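Long-range contacts in 2-dehydro-3-deoxy-D-arabinonate dehydratase (Sulfolobus solfataricus, PDB 2Q1D), which catalyses the magnesium-dependent dehydration of 2-dehydro-3-deoxy-D-arabinonate to 2,5-dioxopentanoate, a step in the pentose oxidation pathway that leads from D-arabinonate to 2-oxoglutarate: residues A132-S137 / R168-E173; W139-P144 / A257-R262; D164-D169 / Q180-A185. All blocks are in the same frame, centred on the assembly; numbering follows the deposited sequence.

In the fold
Helix 168-173 and the residues leading into it tie the three contacts together: contacts 1 and 3 share Arg168 and Asp169, while contact 2 reaches the same segment through backbone pairs of Leu141 with Ser166 and of Glu143 with Asp164. Contacts 1 and 3 are buried, their centres about 6 Å apart, and both touch the second subunit. Contact 2 is only partly buried, with Val259, Gly261 and Arg262 exposed. The chemistry follows position. Contact 1 sets a leucine against an ion pair in a turn, contact 2 is mostly apolar and aromatic packing, with one metal ligand, Glu143, on its 139-144 segment, and contact 3 gathers charge round the magnesium ion and the bound 2,5-dioxopentanoate.

Contact 1 (A132-S137 / R168-E173); sequences AVRSDS and RDLEAE. With DO4 (2,5-dioxopentanoic acid), chain C.
Leu170 sets both of its methyl groups against the type I turn formed by Arg134 to Ser137. CD1 lies 3.8 Å from Arg134 NE and 3.9 Å from Asp136 OD1, while CD2 faces Asp136 O at 3.9 Å. CD1 thus touches both members of an ion pair. The leucine side chain crosses that of Asp136 at about a right angle and meets the guanidinium obliquely. The ion pair is well formed: Arg134 NE donates to the syn lone pair of Asp136 OD1 at 3.0 Å, with an N-H...O angle of 164° and the oxygen in the guanidinium plane. A bend in the arginine chain at chi3 (55°) brings NE round to it. Asp136 OD2 pairs instead with Arg112 and Arg242 of the second subunit, which places the turn at an interface. Beside this cluster, Ser137 OG and Asp169 OD1 approach to 2.8 Å, and Thr140 is a further partner of the hydroxyl. With CG between its backbone N and carbonyl carbon (chi1 58°), Asp169 brings OD1 to this hydroxyl, and its OD2 accepts from Glu138 N. The contact thus joins helix 168-173, whose Glu171 touches helix 178-182, to the end of strand 131-133, which runs parallel to strand 280-288.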
loop_
_atom_site.group_PDB
_atom_site.type_symbol
_atom_site.label_atom_id
_atom_site.label_comp_id
_atom_site.label_asym_id
_atom_site.label_seq_id
_atom_site.Cartn_x
_atom_site.Cartn_y
_atom_site.Cartn_z
ATOM N N ALA A 132 2.021 -32.982 -2.598
ATOM C CA ALA A 132 3.396 -33.487 -2.588
ATOM C C ALA A 132 3.612 -34.648 -1.614
ATOM O O ALA A 132 2.891 -34.775 -0.626
ATOM C CB ALA A 132 4.358 -32.373 -2.288
ATOM N N VAL A 133 4.596 -35.501 -1.907
ATOM C CA VAL A 133 4.989 -36.589 -1.009
ATOM C C VAL A 133 6.409 -36.281 -0.603
ATOM O O VAL A 133 7.256 -36.063 -1.467
ATOM C CB VAL A 133 4.911 -37.984 -1.710
ATOM C CG1 VAL A 133 5.582 -39.070 -0.868
ATOM C CG2 VAL A 133 3.450 -38.360 -2.017
ATOM N N ARG A 134 6.677 -36.232 0.695
ATOM C CA ARG A 134 8.013 -35.853 1.177
ATOM C C ARG A 134 9.074 -36.756 0.559
ATOM O O ARG A 134 8.876 -37.977 0.403
ATOM C CB ARG A 134 8.119 -35.941 2.709
ATOM C CG ARG A 134 7.207 -35.014 3.529
ATOM C CD ARG A 134 7.410 -35.265 5.039
ATOM N NE ARG A 134 8.820 -35.123 5.382
ATOM C CZ ARG A 134 9.354 -34.035 5.913
ATOM N NH1 ARG A 134 8.583 -33.009 6.216
ATOM N NH2 ARG A 134 10.653 -33.977 6.165
ATOM N N SER A 135 10.206 -36.155 0.220
ATOM C CA SER A 135 11.320 -36.877 -0.382
ATOM C C SER A 135 11.670 -38.120 0.433
ATOM O O SER A 135 12.062 -39.149 -0.122
ATOM C CB SER A 135 12.542 -35.963 -0.464
ATOM O OG SER A 135 13.198 -35.885 0.792
ATOM N N ASP A 136 11.520 -38.007 1.752
ATOM C CA ASP A 136 11.918 -39.054 2.679
ATOM C C ASP A 136 10.744 -39.825 3.294
ATOM O O ASP A 136 10.905 -40.463 4.339
ATOM C CB ASP A 136 12.816 -38.465 3.778
ATOM C CG ASP A 136 12.097 -37.418 4.664
ATOM O OD1 ASP A 136 10.882 -37.117 4.477
ATOM O OD2 ASP A 136 12.780 -36.889 5.571
ATOM N N SER A 137 9.571 -39.765 2.669
ATOM C CA SER A 137 8.431 -40.522 3.176
ATOM C C SER A 137 8.244 -41.741 2.320
ATOM O O SER A 137 8.280 -41.653 1.090
ATOM C CB SER A 137 7.136 -39.705 3.166
ATOM O OG SER A 137 5.998 -40.542 3.340
ATOM N N ARG A 168 2.249 -40.850 6.950
ATOM C CA ARG A 168 1.920 -41.839 7.962
ATOM C C ARG A 168 3.079 -42.690 8.482
ATOM O O ARG A 168 3.046 -43.148 9.625
ATOM C CB ARG A 168 0.831 -42.741 7.410
ATOM C CG ARG A 168 -0.472 -42.015 7.166
ATOM C CD ARG A 168 -1.086 -41.518 8.486
ATOM N NE ARG A 168 -1.076 -42.569 9.500
ATOM C CZ ARG A 168 -1.962 -43.557 9.567
ATOM N NH1 ARG A 168 -2.956 -43.642 8.687
ATOM N NH2 ARG A 168 -1.847 -44.466 10.523
ATOM N N ASP A 169 4.092 -42.914 7.652
ATOM C CA ASP A 169 5.221 -43.747 8.068
ATOM C C ASP A 169 6.114 -43.042 9.073
ATOM O O ASP A 169 6.569 -43.653 10.040
ATOM C CB ASP A 169 6.028 -44.272 6.865
ATOM C CG ASP A 169 6.582 -43.165 5.974
ATOM O OD1 ASP A 169 5.825 -42.217 5.608
ATOM O OD2 ASP A 169 7.783 -43.276 5.621
ATOM N N LEU A 170 6.335 -41.750 8.854
ATOM C CA LEU A 170 7.120 -40.939 9.774
ATOM C C LEU A 170 6.418 -40.786 11.131
ATOM O O LEU A 170 7.074 -40.691 12.180
ATOM C CB LEU A 170 7.424 -39.577 9.157
ATOM C CG LEU A 170 8.306 -39.551 7.904
ATOM C CD1 LEU A 170 8.796 -38.132 7.652
ATOM C CD2 LEU A 170 9.497 -40.496 8.007
ATOM N N GLU A 171 5.088 -40.786 11.102
ATOM C CA GLU A 171 4.292 -40.679 12.313
ATOM C C GLU A 171 4.308 -41.968 13.133
ATOM O O GLU A 171 4.493 -41.933 14.349
ATOM C CB GLU A 171 2.857 -40.296 11.959
ATOM C CG GLU A 171 1.857 -40.464 13.082
ATOM C CD GLU A 171 0.429 -40.292 12.606
ATOM O OE1 GLU A 171 0.223 -39.904 11.433
ATOM O OE2 GLU A 171 -0.496 -40.538 13.406
ATOM N N ALA A 172 4.093 -43.102 12.472
ATOM C CA ALA A 172 4.035 -44.389 13.159
ATOM C C ALA A 172 5.400 -44.737 13.736
ATOM O O ALA A 172 5.504 -45.503 14.701
ATOM C CB ALA A 172 3.555 -45.477 12.213
ATOM N N GLU A 173 6.441 -44.159 13.150
ATOM C CA GLU A 173 7.792 -44.330 13.654
ATOM C C GLU A 173 7.986 -43.677 15.036
ATOM O O GLU A 173 8.737 -44.191 15.867
ATOM C CB GLU A 173 8.785 -43.767 12.655
ATOM C CG GLU A 173 10.200 -44.208 12.885
ATOM C CD GLU A 173 11.149 -43.555 11.910
ATOM O OE1 GLU A 173 10.752 -43.393 10.725
ATOM O OE2 GLU A 173 12.282 -43.191 12.330
HETATM O O3 DO4 C . -2.142 -38.762 13.946
HETATM C C5 DO4 C . -2.915 -37.877 14.268
HETATM C C4 DO4 C . -3.707 -37.163 13.200
HETATM C C3 DO4 C . -5.078 -37.814 13.064
HETATM C C2 DO4 C . -5.773 -37.215 11.866
HETATM O O5 DO4 C . -5.202 -36.378 11.180
HETATM C C1 DO4 C . -7.128 -37.615 11.499
HETATM O O1 DO4 C . -7.742 -38.462 12.191
HETATM O O2 DO4 C . -7.635 -37.075 10.484
#

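Contact 2 (W139-P144 / A257-R262). With MG (magnesium ion), chain B; DO4 (2,5-dioxopentanoic acid), chain C.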
loop_
_atom_site.group_PDB
_atom_site.type_symbol
_atom_site.label_atom_id
_atom_site.label_comp_id
_atom_site.label_asym_id
_atom_site.label_seq_id
_atom_site.Cartn_x
_atom_site.Cartn_y
_atom_site.Cartn_z
ATOM N N TRP A 139 5.526 -43.888 2.863
ATOM C CA TRP A 139 4.113 -44.248 2.953
ATOM C C TRP A 139 3.315 -42.995 3.345
ATOM O O TRP A 139 3.089 -42.726 4.534
ATOM C CB TRP A 139 3.917 -45.410 3.956
ATOM C CG TRP A 139 2.493 -45.814 4.221
ATOM C CD1 TRP A 139 1.502 -46.005 3.294
ATOM C CD2 TRP A 139 1.898 -46.096 5.503
ATOM N NE1 TRP A 139 0.326 -46.373 3.917
ATOM C CE2 TRP A 139 0.539 -46.436 5.271
ATOM C CE3 TRP A 139 2.379 -46.087 6.825
ATOM C CZ2 TRP A 139 -0.348 -46.767 6.317
ATOM C CZ3 TRP A 139 1.493 -46.421 7.870
ATOM C CH2 TRP A 139 0.145 -46.750 7.604
ATOM N N THR A 140 2.929 -42.216 2.336
ATOM C CA THR A 140 2.141 -41.002 2.523
ATOM C C THR A 140 0.711 -41.271 2.051
ATOM O O THR A 140 0.503 -41.749 0.948
ATOM C CB THR A 140 2.785 -39.812 1.766
ATOM O OG1 THR A 140 4.075 -39.555 2.321
ATOM C CG2 THR A 140 1.958 -38.557 1.876
ATOM N N LEU A 141 -0.268 -40.989 2.901
ATOM C CA LEU A 141 -1.659 -41.210 2.548
ATOM C C LEU A 141 -2.401 -39.895 2.499
ATOM O O LEU A 141 -2.117 -39.001 3.287
ATOM C CB LEU A 141 -2.350 -42.143 3.547
ATOM C CG LEU A 141 -1.970 -43.629 3.617
ATOM C CD1 LEU A 141 -2.947 -44.396 4.529
ATOM C CD2 LEU A 141 -1.904 -44.273 2.234
ATOM N N PRO A 142 -3.341 -39.757 1.553
ATOM C CA PRO A 142 -4.233 -38.623 1.623
ATOM C C PRO A 142 -5.283 -38.892 2.685
ATOM O O PRO A 142 -5.676 -40.046 2.864
ATOM C CB PRO A 142 -4.872 -38.606 0.235
ATOM C CG PRO A 142 -4.829 -40.011 -0.224
ATOM C CD PRO A 142 -3.607 -40.607 0.375
ATOM N N GLU A 143 -5.711 -37.842 3.390
ATOM C CA GLU A 143 -6.764 -37.947 4.400
ATOM C C GLU A 143 -7.945 -37.029 4.041
ATOM O O GLU A 143 -7.898 -35.819 4.271
ATOM C CB GLU A 143 -6.223 -37.641 5.803
ATOM C CG GLU A 143 -4.975 -38.437 6.248
ATOM C CD GLU A 143 -4.736 -38.401 7.775
ATOM O OE1 GLU A 143 -3.875 -39.154 8.273
ATOM O OE2 GLU A 143 -5.410 -37.632 8.495
ATOM N N PRO A 144 -9.007 -37.604 3.452
ATOM C CA PRO A 144 -10.207 -36.871 3.026
ATOM C C PRO A 144 -11.040 -36.435 4.216
ATOM O O PRO A 144 -11.461 -37.280 5.017
ATOM C CB PRO A 144 -10.985 -37.918 2.235
ATOM C CG PRO A 144 -10.563 -39.227 2.847
ATOM C CD PRO A 144 -9.108 -39.044 3.157
ATOM N N ALA A 257 -11.991 -40.367 8.238
ATOM C CA ALA A 257 -12.480 -41.723 8.522
ATOM C C ALA A 257 -12.111 -42.773 7.445
ATOM O O ALA A 257 -12.553 -43.914 7.531
ATOM C CB ALA A 257 -13.987 -41.705 8.734
ATOM N N ILE A 258 -11.315 -42.394 6.442
ATOM C CA ILE A 258 -10.940 -43.306 5.355
ATOM C C ILE A 258 -9.432 -43.507 5.296
ATOM O O ILE A 258 -8.684 -42.586 4.988
ATOM C CB ILE A 258 -11.475 -42.810 4.015
ATOM C CG1 ILE A 258 -13.003 -42.714 4.081
ATOM C CG2 ILE A 258 -11.049 -43.747 2.901
ATOM C CD1 ILE A 258 -13.647 -41.813 3.066
ATOM N N VAL A 259 -8.985 -44.716 5.605
ATOM C CA VAL A 259 -7.551 -44.966 5.767
ATOM C C VAL A 259 -7.064 -46.210 4.982
ATOM O O VAL A 259 -7.182 -47.334 5.474
ATOM C CB VAL A 259 -7.174 -45.094 7.282
ATOM C CG1 VAL A 259 -5.669 -45.188 7.475
ATOM C CG2 VAL A 259 -7.729 -43.927 8.089
ATOM N N PRO A 260 -6.540 -46.018 3.749
ATOM C CA PRO A 260 -5.898 -47.115 2.996
ATOM C C PRO A 260 -4.879 -47.938 3.801
ATOM O O PRO A 260 -4.390 -47.481 4.834
ATOM C CB PRO A 260 -5.190 -46.387 1.847
ATOM C CG PRO A 260 -5.989 -45.153 1.629
ATOM C CD PRO A 260 -6.575 -44.762 2.969
ATOM N N GLY A 261 -4.568 -49.138 3.313
ATOM C CA GLY A 261 -3.575 -50.006 3.940
ATOM C C GLY A 261 -2.143 -49.551 3.699
ATOM O O GLY A 261 -1.902 -48.544 3.020
ATOM N N ARG A 262 -1.194 -50.304 4.259
ATOM C CA ARG A 262 0.238 -49.970 4.192
ATOM C C ARG A 262 0.873 -50.118 2.812
ATOM O O ARG A 262 1.995 -49.653 2.590
ATOM C CB ARG A 262 1.042 -50.758 5.233
ATOM C CG ARG A 262 1.820 -49.786 6.209
ATOM C CD ARG A 262 2.385 -50.592 7.375
ATOM N NE ARG A 262 1.447 -50.664 8.521
ATOM C CZ ARG A 262 1.350 -51.706 9.353
ATOM N NH1 ARG A 262 0.472 -51.671 10.368
ATOM N NH2 ARG A 262 2.122 -52.792 9.170
HETATM MG MG MG B . -6.219 -35.691 9.466
HETATM O O3 DO4 C . -2.142 -38.762 13.946
HETATM C C5 DO4 C . -2.915 -37.877 14.268
HETATM C C4 DO4 C . -3.707 -37.163 13.200
HETATM C C3 DO4 C . -5.078 -37.814 13.064
HETATM C C2 DO4 C . -5.773 -37.215 11.866
HETATM O O5 DO4 C . -5.202 -36.378 11.180
HETATM C C1 DO4 C . -7.128 -37.615 11.499
HETATM O O1 DO4 C . -7.742 -38.462 12.191
HETATM O O2 DO4 C . -7.635 -37.075 10.484
HETATM O O HOH W 1 -5.953 -41.868 5.348
HETATM O O HOH W 2 -7.093 -33.979 10.163
#
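Trp139 and Arg262 close one end of a contact between two irregular segments of the FAH-family fold that run in nearly opposite directions, 163° apart. With CG opposite the backbone N, the tryptophan swings its indole out to Gly261 and Arg262. Arg262 CG sits over the indole face, 3.5 Å from the centroid of the six-membered ring and 2° off its normal, a centred CH-pi contact. The charged group is not stacked: the guanidinium plane stands 75° from the ring plane, with Trp139 CH2 at its edge. At the pyrrole end, Trp139 NE1 donates to Gly261 O at 3.2 Å, a bent bond whose acceptor is tilted from the ring plane toward the side of Arg262 CG. With an alanine here the indole is gone, and Gly261 O would probably lose this donor while the aliphatic part of Arg262 lost the surface it lies on. Leu141 continues the interface, sliding past Pro260 in the opposite direction; its CD2 is 3.9 Å from Pro260 CB, and its CD1 4.1 Å from Val259 CG1. Pro144 CG packs on Ile258 CB at 3.9 Å, the side chains crossing at about a right angle. Between these apolar pairs Glu143 OE2 binds the magnesium ion at 2.3 Å, alongside Asp164 and Glu145. A water bridges the backbones here, donating to Pro142 O at 3.1 Å and to Ile258 O at 2.8 Å.

Contact 3 (D164-D169 / Q180-A185). With MG (magnesium ion), chain B; DO4 (2,5-dioxopentanoic acid), chain C.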
loop_
_atom_site.group_PDB
_atom_site.type_symbol
_atom_site.label_atom_id
_atom_site.label_comp_id
_atom_site.label_asym_id
_atom_site.label_seq_id
_atom_site.Cartn_x
_atom_site.Cartn_y
_atom_site.Cartn_z
ATOM N N ASP A 164 -5.893 -33.564 4.089
ATOM C CA ASP A 164 -4.841 -33.573 5.088
ATOM C C ASP A 164 -3.772 -34.609 4.705
ATOM O O ASP A 164 -3.673 -35.678 5.292
ATOM C CB ASP A 164 -5.472 -33.869 6.456
ATOM C CG ASP A 164 -4.449 -34.020 7.586
ATOM O OD1 ASP A 164 -3.303 -33.493 7.511
ATOM O OD2 ASP A 164 -4.819 -34.685 8.583
ATOM N N VAL A 165 -2.971 -34.290 3.702
ATOM C CA VAL A 165 -1.948 -35.209 3.219
ATOM C C VAL A 165 -0.965 -35.466 4.356
ATOM O O VAL A 165 -0.391 -34.517 4.899
ATOM C CB VAL A 165 -1.208 -34.605 1.997
ATOM C CG1 VAL A 165 -0.292 -35.638 1.320
ATOM C CG2 VAL A 165 -2.221 -33.999 1.011
ATOM N N SER A 166 -0.776 -36.738 4.720
ATOM C CA SER A 166 0.056 -37.102 5.886
ATOM C C SER A 166 1.056 -38.228 5.607
ATOM O O SER A 166 0.695 -39.274 5.068
ATOM C CB SER A 166 -0.825 -37.497 7.078
ATOM O OG SER A 166 -2.101 -36.873 7.021
ATOM N N ALA A 167 2.309 -38.002 5.998
ATOM C CA ALA A 167 3.366 -38.998 5.891
ATOM C C ALA A 167 3.241 -39.970 7.058
ATOM O O ALA A 167 4.022 -39.930 8.020
ATOM C CB ALA A 167 4.719 -38.337 5.894
ATOM N N ARG A 168 2.249 -40.850 6.950
ATOM C CA ARG A 168 1.920 -41.839 7.962
ATOM C C ARG A 168 3.079 -42.690 8.482
ATOM O O ARG A 168 3.046 -43.148 9.625
ATOM C CB ARG A 168 0.831 -42.741 7.410
ATOM C CG ARG A 168 -0.472 -42.015 7.166
ATOM C CD ARG A 168 -1.086 -41.518 8.486
ATOM N NE ARG A 168 -1.076 -42.569 9.500
ATOM C CZ ARG A 168 -1.962 -43.557 9.567
ATOM N NH1 ARG A 168 -2.956 -43.642 8.687
ATOM N NH2 ARG A 168 -1.847 -44.466 10.523
ATOM N N ASP A 169 4.092 -42.914 7.652
ATOM C CA ASP A 169 5.221 -43.747 8.068
ATOM C C ASP A 169 6.114 -43.042 9.073
ATOM O O ASP A 169 6.569 -43.653 10.040
ATOM C CB ASP A 169 6.028 -44.272 6.865
ATOM C CG ASP A 169 6.582 -43.165 5.974
ATOM O OD1 ASP A 169 5.825 -42.217 5.608
ATOM O OD2 ASP A 169 7.783 -43.276 5.621
ATOM N N GLN A 180 6.491 -32.921 11.384
ATOM C CA GLN A 180 7.247 -33.185 10.156
ATOM C C GLN A 180 6.379 -33.977 9.194
ATOM O O GLN A 180 6.430 -33.767 7.984
ATOM C CB GLN A 180 8.546 -33.947 10.443
ATOM C CG GLN A 180 9.582 -33.164 11.258
ATOM C CD GLN A 180 10.870 -33.958 11.500
ATOM O OE1 GLN A 180 11.628 -34.245 10.563
ATOM N NE2 GLN A 180 11.127 -34.311 12.763
ATOM N N SER A 181 5.551 -34.857 9.747
ATOM C CA SER A 181 4.680 -35.688 8.943
ATOM C C SER A 181 3.510 -34.911 8.356
ATOM O O SER A 181 2.941 -35.334 7.358
ATOM C CB SER A 181 4.151 -36.854 9.774
ATOM O OG SER A 181 2.824 -36.616 10.201
ATOM N N LYS A 182 3.161 -33.778 8.967
ATOM C CA LYS A 182 1.947 -33.027 8.599
ATOM C C LYS A 182 2.159 -31.701 7.841
ATOM O O LYS A 182 1.279 -31.278 7.084
ATOM C CB LYS A 182 1.075 -32.778 9.841
ATOM C CG LYS A 182 0.375 -34.019 10.410
ATOM C CD LYS A 182 -0.861 -34.391 9.610
ATOM C CE LYS A 182 -1.593 -35.511 10.280
ATOM N NZ LYS A 182 -2.856 -35.821 9.584
ATOM N N ILE A 183 3.316 -31.058 8.044
ATOM C CA ILE A 183 3.547 -29.667 7.605
ATOM C C ILE A 183 4.713 -29.595 6.650
ATOM O O ILE A 183 5.841 -29.776 7.074
ATOM C CB ILE A 183 3.901 -28.722 8.829
ATOM C CG1 ILE A 183 2.855 -28.836 9.956
ATOM C CG2 ILE A 183 4.087 -27.257 8.378
ATOM C CD1 ILE A 183 3.252 -28.134 11.270
ATOM N N TYR A 184 4.446 -29.304 5.379
ATOM C CA TYR A 184 5.501 -29.156 4.345
ATOM C C TYR A 184 4.847 -28.650 3.042
ATOM O O TYR A 184 3.617 -28.698 2.897
ATOM C CB TYR A 184 6.258 -30.490 4.088
ATOM C CG TYR A 184 5.322 -31.622 3.730
ATOM C CD1 TYR A 184 4.948 -31.842 2.408
ATOM C CD2 TYR A 184 4.776 -32.442 4.710
ATOM C CE1 TYR A 184 4.064 -32.864 2.061
ATOM C CE2 TYR A 184 3.886 -33.468 4.382
ATOM C CZ TYR A 184 3.530 -33.674 3.047
ATOM O OH TYR A 184 2.638 -34.676 2.690
ATOM N N ALA A 185 5.650 -28.180 2.090
ATOM C CA ALA A 185 5.088 -27.622 0.867
ATOM C C ALA A 185 4.166 -28.642 0.199
ATOM O O ALA A 185 4.576 -29.769 -0.067
ATOM C CB ALA A 185 6.188 -27.199 -0.073
HETATM MG MG MG B . -6.219 -35.691 9.466
HETATM O O3 DO4 C . -2.142 -38.762 13.946
HETATM C C5 DO4 C . -2.915 -37.877 14.268
HETATM C C4 DO4 C . -3.707 -37.163 13.200
HETATM C C3 DO4 C . -5.078 -37.814 13.064
HETATM C C2 DO4 C . -5.773 -37.215 11.866
HETATM O O5 DO4 C . -5.202 -36.378 11.180
HETATM C C1 DO4 C . -7.128 -37.615 11.499
HETATM O O1 DO4 C . -7.742 -38.462 12.191
HETATM O O2 DO4 C . -7.635 -37.075 10.484
HETATM O O HOH W 2 -7.093 -33.979 10.163
#
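Lys182 crosses Asp164 at about a right angle, and its NZ is gripped by the carboxylate, a serine hydroxyl and the bound product. It donates to Asp164 OD2, modelled 2.5 Å away, a length doubtful at this resolution; the salt bridge also takes in Asp164 OD1, 3.1 Å from NZ. It donates further to Ser166 OG at 2.9 Å and to the keto oxygen O5 of 2,5-dioxopentanoate, also at 2.9 Å. The chain is bent at chi2 (-79°) and extended beyond it, which carries the amine from the end of helix 178-182 across to the metal site. Asp164 OD2 serves two positive partners at once, since it also binds the magnesium ion at 1.9 Å; OD1 has a second cation in Lys118. Ser166 belongs to the second shell of the metal. Its hydroxyl donates to Asp164 O at 2.6 Å from above the carbonyl plane; with its one proton given there, the oxygen can accept from Lys182 NZ.

The backbones also meet directly. Ala167 N donates to Ser181 O at 3.1 Å and almost straight (174°), where the CA atoms of the segments come closest. Ala167 is the centre of an inverse gamma turn and occupies the N-cap position of helix 168-173. Its methyl points to Ser181, whose own hydroxyl is bonded to Leu178. Beyond Lys182 in the chain, Tyr184 crosses Val165 at about a right angle, its OH 3.4 Å from Val165 CG1, with Ser181 O at the ring edge and in its plane.

The magnesium ion and Lys182 NZ thus meet on one product oxygen, O5. Together they would be expected to draw electron density onto it and polarise the C2 carbonyl, consistent with an enolate-like intermediate during dehydration.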